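Local coordinates for xanthomonas outer protein D (Xanthomonas euvesicatoria, PDB 2OIX), which acts as a type III secreted effector and deSUMOylating cysteine protease, represented here by an inactivated form of its Ulp1-like catalytic domain, at residues 68-80 and 92-104. The protein carries 1 engineered substitution. Residues are numbered along the deposited sequence; the frame is centred on the assembly and turned at random.
Sequences PINQPNAHWSLLV and YHYDSMAQKDPQQ
H75 points its ring at D95, and H75 NE2 donates a nearly straight bond of 2.7 Å to D95 OD2. The carboxylate oxygen lies in the ring plane, but NE2 comes in from above the carboxylate plane. From the opposite face of that plane M97 N reaches the same D95 OD2 at 2.8 Å, closing an Asx turn. M97 then folds back, bent at chi3 (-90°), to lay its CE over one face of the H75 ring, 3.6 Å from the centroid, a CH-pi contact.

Next to this pair runs a polar chain through Q104. Its amide stands steeply to the H75 ring, bent in at chi2 (74°), with OE1 at the CD2 edge. Q71 NE2 donates to Q104 OE1 at 3.0 Å, the two amides nearly coplanar. Q104 NE2 gives an almost linear bond to S77 OG (2.8 Å) and a weak one to I69 O. S77 OG also pairs with H93 NE2 at 2.8 Å, while H93 ND1 is taken by E124.

Strands 75-80 and 92-94 meet antiparallel, with L78-Y94 and V80-Y92 as hydrogen-bonded pairs; Y94 N to L78 O is 2.8 Å. On the face carrying these four side chains, L78 CD2 lies 4.0 Å from Y94 CD2, and helix 136-153 packs against L78 and Y94.

H75 also touches A136, the engineered alanine, consistent with the His-Asp-Cys triad of Ulp1 proteases. M97 N holds the aspartate in place to receive H75 NE2; that bond, with M97 CE over the ring and Q104 OE1 at its edge, would limit rotation of the imidazole and keep NE2 turned to D95.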
loop_
_atom_site.group_PDB
_atom_site.type_symbol
_atom_site.label_atom_id
_atom_site.label_comp_id
_atom_site.label_asym_id
_atom_site.label_seq_id
_atom_site.Cartn_x
_atom_site.Cartn_y
_atom_site.Cartn_z
ATOM N N PRO A 68 -2.025 -2.694 -0.098
ATOM C CA PRO A 68 -3.206 -2.250 -0.847
ATOM C C PRO A 68 -4.432 -2.794 -0.082
ATOM O O PRO A 68 -4.459 -3.968 0.308
ATOM C CB PRO A 68 -3.033 -2.892 -2.218
ATOM C CG PRO A 68 -1.529 -3.338 -2.271
ATOM C CD PRO A 68 -1.279 -3.749 -0.817
ATOM N N ILE A 69 -5.402 -1.915 0.155
ATOM C CA ILE A 69 -6.621 -2.239 0.890
ATOM C C ILE A 69 -7.777 -2.355 -0.132
ATOM O O ILE A 69 -8.170 -1.364 -0.684
ATOM C CB ILE A 69 -6.914 -1.162 1.952
ATOM C CG1 ILE A 69 -5.715 -0.941 2.905
ATOM C CG2 ILE A 69 -8.168 -1.524 2.770
ATOM C CD1 ILE A 69 -5.220 -2.138 3.625
ATOM N N ASN A 70 -8.289 -3.563 -0.356
ATOM C CA ASN A 70 -9.353 -3.837 -1.303
ATOM C C ASN A 70 -10.712 -3.822 -0.639
ATOM O O ASN A 70 -10.963 -4.609 0.250
ATOM C CB ASN A 70 -9.127 -5.219 -1.959
ATOM C CG ASN A 70 -9.988 -5.444 -3.162
ATOM O OD1 ASN A 70 -10.641 -4.525 -3.675
ATOM N ND2 ASN A 70 -9.956 -6.661 -3.668
ATOM N N GLN A 71 -11.586 -2.935 -1.077
ATOM C CA GLN A 71 -12.990 -3.112 -0.792
ATOM C C GLN A 71 -13.550 -3.821 -2.036
ATOM O O GLN A 71 -13.656 -3.210 -3.091
ATOM C CB GLN A 71 -13.701 -1.779 -0.507
ATOM C CG GLN A 71 -15.086 -1.964 0.123
ATOM C CD GLN A 71 -15.864 -0.652 0.388
ATOM O OE1 GLN A 71 -17.088 -0.674 0.467
ATOM N NE2 GLN A 71 -15.168 0.457 0.536
ATOM N N PRO A 72 -13.849 -5.128 -1.909
ATOM C CA PRO A 72 -14.066 -6.031 -3.048
ATOM C C PRO A 72 -15.100 -5.495 -4.030
ATOM O O PRO A 72 -16.214 -5.144 -3.623
ATOM C CB PRO A 72 -14.561 -7.314 -2.383
ATOM C CG PRO A 72 -13.964 -7.280 -1.010
ATOM C CD PRO A 72 -13.990 -5.829 -0.616
ATOM N N ASN A 73 -14.692 -5.401 -5.299
ATOM C CA ASN A 73 -15.493 -4.819 -6.387
ATOM C C ASN A 73 -16.039 -3.434 -6.087
ATOM O O ASN A 73 -17.072 -3.036 -6.638
ATOM C CB ASN A 73 -16.662 -5.734 -6.774
ATOM C CG ASN A 73 -16.237 -7.158 -6.983
ATOM O OD1 ASN A 73 -15.939 -7.871 -6.021
ATOM N ND2 ASN A 73 -16.217 -7.592 -8.243
ATOM N N ALA A 74 -15.358 -2.699 -5.217
ATOM C CA ALA A 74 -15.875 -1.405 -4.790
ATOM C C ALA A 74 -14.823 -0.291 -4.847
ATOM O O ALA A 74 -15.073 0.773 -5.428
ATOM C CB ALA A 74 -16.510 -1.502 -3.367
ATOM N N HIS A 75 -13.648 -0.522 -4.264
ATOM C CA HIS A 75 -12.714 0.579 -4.048
ATOM C C HIS A 75 -11.342 0.069 -3.633
ATOM O O HIS A 75 -11.246 -1.049 -3.140
ATOM C CB HIS A 75 -13.292 1.511 -2.966
ATOM C CG HIS A 75 -12.522 2.776 -2.761
ATOM N ND1 HIS A 75 -12.111 3.579 -3.799
ATOM C CD2 HIS A 75 -12.113 3.396 -1.624
ATOM C CE1 HIS A 75 -11.483 4.634 -3.313
ATOM N NE2 HIS A 75 -11.474 4.547 -1.995
ATOM N N TRP A 76 -10.298 0.866 -3.891
ATOM C CA TRP A 76 -8.934 0.603 -3.396
ATOM C C TRP A 76 -8.389 1.803 -2.599
ATOM O O TRP A 76 -8.601 2.951 -2.974
ATOM C CB TRP A 76 -7.934 0.425 -4.524
ATOM C CG TRP A 76 -8.032 -0.856 -5.318
ATOM C CD1 TRP A 76 -8.615 -1.011 -6.539
ATOM C CD2 TRP A 76 -7.527 -2.127 -4.940
ATOM N NE1 TRP A 76 -8.516 -2.335 -6.964
ATOM C CE2 TRP A 76 -7.832 -3.036 -6.001
ATOM C CE3 TRP A 76 -6.826 -2.600 -3.811
ATOM C CZ2 TRP A 76 -7.462 -4.374 -5.964
ATOM C CZ3 TRP A 76 -6.462 -3.967 -3.778
ATOM C CH2 TRP A 76 -6.785 -4.823 -4.844
ATOM N N SER A 77 -7.597 1.532 -1.570
ATOM C CA SER A 77 -6.809 2.589 -0.958
ATOM C C SER A 77 -5.454 1.964 -0.531
ATOM O O SER A 77 -5.198 0.759 -0.753
ATOM C CB SER A 77 -7.555 3.185 0.209
ATOM O OG SER A 77 -7.728 2.163 1.173
ATOM N N LEU A 78 -4.606 2.782 0.079
ATOM C CA LEU A 78 -3.276 2.367 0.396
ATOM C C LEU A 78 -2.963 2.623 1.852
ATOM O O LEU A 78 -3.097 3.779 2.361
ATOM C CB LEU A 78 -2.283 3.133 -0.428
ATOM C CG LEU A 78 -0.799 2.874 -0.129
ATOM C CD1 LEU A 78 -0.449 1.372 -0.343
ATOM C CD2 LEU A 78 0.119 3.832 -0.950
ATOM N N LEU A 79 -2.536 1.565 2.527
ATOM C CA LEU A 79 -2.039 1.730 3.872
ATOM C C LEU A 79 -0.514 1.507 3.825
ATOM O O LEU A 79 -0.054 0.471 3.354
ATOM C CB LEU A 79 -2.658 0.673 4.818
ATOM C CG LEU A 79 -2.177 0.826 6.216
ATOM C CD1 LEU A 79 -2.677 2.209 6.782
ATOM C CD2 LEU A 79 -2.610 -0.384 7.080
ATOM N N VAL A 80 0.273 2.417 4.402
ATOM C CA VAL A 80 1.737 2.243 4.441
ATOM C C VAL A 80 2.129 2.092 5.913
ATOM O O VAL A 80 1.715 2.881 6.800
ATOM C CB VAL A 80 2.493 3.428 3.768
ATOM C CG1 VAL A 80 4.036 3.261 3.880
ATOM C CG2 VAL A 80 2.086 3.561 2.338
ATOM N N TYR A 92 0.195 5.181 7.638
ATOM C CA TYR A 92 -0.351 6.238 6.830
ATOM C C TYR A 92 -1.401 5.644 5.896
ATOM O O TYR A 92 -1.127 4.652 5.201
ATOM C CB TYR A 92 0.728 6.846 5.925
ATOM C CG TYR A 92 1.961 7.291 6.717
ATOM C CD1 TYR A 92 2.035 8.600 7.271
ATOM C CD2 TYR A 92 3.060 6.425 6.889
ATOM C CE1 TYR A 92 3.189 9.012 8.026
ATOM C CE2 TYR A 92 4.237 6.842 7.653
ATOM C CZ TYR A 92 4.243 8.122 8.213
ATOM O OH TYR A 92 5.326 8.548 8.880
ATOM N N HIS A 93 -2.603 6.204 5.925
ATOM C CA HIS A 93 -3.668 5.765 5.009
ATOM C C HIS A 93 -4.030 6.813 3.965
ATOM O O HIS A 93 -4.339 7.969 4.318
ATOM C CB HIS A 93 -4.899 5.315 5.844
ATOM C CG HIS A 93 -5.997 4.715 5.007
ATOM N ND1 HIS A 93 -7.302 5.162 5.050
ATOM C CD2 HIS A 93 -5.983 3.693 4.113
ATOM C CE1 HIS A 93 -8.038 4.472 4.192
ATOM N NE2 HIS A 93 -7.258 3.584 3.597
ATOM N N TYR A 94 -3.995 6.416 2.686
ATOM C CA TYR A 94 -4.285 7.283 1.532
ATOM C C TYR A 94 -5.532 6.743 0.831
ATOM O O TYR A 94 -5.562 5.585 0.372
ATOM C CB TYR A 94 -3.111 7.339 0.549
ATOM C CG TYR A 94 -1.730 7.694 1.176
ATOM C CD1 TYR A 94 -1.291 9.011 1.185
ATOM C CD2 TYR A 94 -0.860 6.714 1.652
ATOM C CE1 TYR A 94 -0.047 9.381 1.700
ATOM C CE2 TYR A 94 0.419 7.053 2.193
ATOM C CZ TYR A 94 0.817 8.414 2.188
ATOM O OH TYR A 94 2.036 8.792 2.694
ATOM N N ASP A 95 -6.563 7.566 0.821
ATOM C CA ASP A 95 -7.814 7.222 0.140
ATOM C C ASP A 95 -8.183 8.320 -0.846
ATOM O O ASP A 95 -8.313 9.481 -0.472
ATOM C CB ASP A 95 -8.901 7.003 1.206
ATOM C CG ASP A 95 -10.236 6.523 0.611
ATOM O OD1 ASP A 95 -11.096 6.063 1.392
ATOM O OD2 ASP A 95 -10.458 6.623 -0.618
ATOM N N SER A 96 -8.363 7.968 -2.112
ATOM C CA SER A 96 -8.517 8.944 -3.105
ATOM C C SER A 96 -9.996 9.288 -3.321
ATOM O O SER A 96 -10.346 10.139 -4.197
ATOM C CB SER A 96 -7.902 8.383 -4.369
ATOM O OG SER A 96 -8.562 7.192 -4.770
ATOM N N MET A 97 -10.879 8.605 -2.587
ATOM C CA MET A 97 -12.329 8.724 -2.797
ATOM C C MET A 97 -12.783 10.060 -2.281
ATOM O O MET A 97 -12.535 10.389 -1.121
ATOM C CB MET A 97 -13.120 7.615 -2.094
ATOM C CG MET A 97 -14.613 7.551 -2.528
ATOM S SD MET A 97 -15.600 6.281 -1.657
ATOM C CE MET A 97 -15.344 4.879 -2.768
ATOM N N ALA A 98 -13.450 10.805 -3.154
ATOM C CA ALA A 98 -13.928 12.170 -2.899
ATOM C C ALA A 98 -14.796 12.286 -1.638
ATOM O O ALA A 98 -14.533 13.124 -0.763
ATOM C CB ALA A 98 -14.687 12.689 -4.115
ATOM N N GLN A 99 -15.838 11.460 -1.566
ATOM C CA GLN A 99 -16.650 11.361 -0.362
ATOM C C GLN A 99 -16.390 10.016 0.313
ATOM O O GLN A 99 -16.932 8.975 -0.091
ATOM C CB GLN A 99 -18.136 11.581 -0.673
ATOM C CG GLN A 99 -18.507 13.049 -0.912
ATOM C CD GLN A 99 -19.767 13.211 -1.737
ATOM O OE1 GLN A 99 -20.218 12.271 -2.394
ATOM N NE2 GLN A 99 -20.346 14.412 -1.710
ATOM N N LYS A 100 -15.534 10.059 1.332
ATOM C CA LYS A 100 -15.165 8.877 2.117
ATOM C C LYS A 100 -16.385 8.118 2.617
ATOM O O LYS A 100 -17.446 8.697 2.895
ATOM C CB LYS A 100 -14.236 9.256 3.289
ATOM C CG LYS A 100 -12.719 9.341 2.971
ATOM C CD LYS A 100 -12.353 10.334 1.846
ATOM C CE LYS A 100 -10.840 10.426 1.604
ATOM N NZ LYS A 100 -10.448 11.280 0.425
ATOM N N ASP A 101 -16.213 6.806 2.706
ATOM C CA ASP A 101 -17.205 5.857 3.214
ATOM C C ASP A 101 -16.569 5.201 4.438
ATOM O O ASP A 101 -15.359 4.916 4.393
ATOM C CB ASP A 101 -17.435 4.807 2.122
ATOM C CG ASP A 101 -18.183 3.600 2.614
ATOM O OD1 ASP A 101 -19.352 3.744 3.003
ATOM O OD2 ASP A 101 -17.600 2.501 2.583
ATOM N N PRO A 102 -17.348 4.936 5.515
ATOM C CA PRO A 102 -16.677 4.376 6.722
ATOM C C PRO A 102 -16.058 3.014 6.469
ATOM O O PRO A 102 -15.100 2.642 7.159
ATOM C CB PRO A 102 -17.789 4.284 7.784
ATOM C CG PRO A 102 -19.099 4.471 7.022
ATOM C CD PRO A 102 -18.803 5.078 5.679
ATOM N N GLN A 103 -16.524 2.290 5.449
ATOM C CA GLN A 103 -15.979 0.946 5.246
ATOM C C GLN A 103 -14.477 0.944 4.943
ATOM O O GLN A 103 -13.746 0.133 5.511
ATOM C CB GLN A 103 -16.761 0.052 4.252
ATOM C CG GLN A 103 -16.362 -1.451 4.470
ATOM C CD GLN A 103 -17.066 -2.483 3.602
ATOM O OE1 GLN A 103 -18.226 -2.311 3.208
ATOM N NE2 GLN A 103 -16.350 -3.580 3.289
ATOM N N GLN A 104 -14.022 1.858 4.097
ATOM C CA GLN A 104 -12.608 1.832 3.647
ATOM C C GLN A 104 -11.595 2.005 4.788
ATOM O O GLN A 104 -10.642 1.215 4.920
ATOM C CB GLN A 104 -12.382 2.883 2.540
ATOM C CG GLN A 104 -11.070 2.600 1.768
ATOM C CD GLN A 104 -11.170 1.387 0.809
ATOM O OE1 GLN A 104 -12.250 0.909 0.516
ATOM N NE2 GLN A 104 -10.044 0.950 0.284
HETATM O O HOH W 1 -7.521 5.423 -3.294
#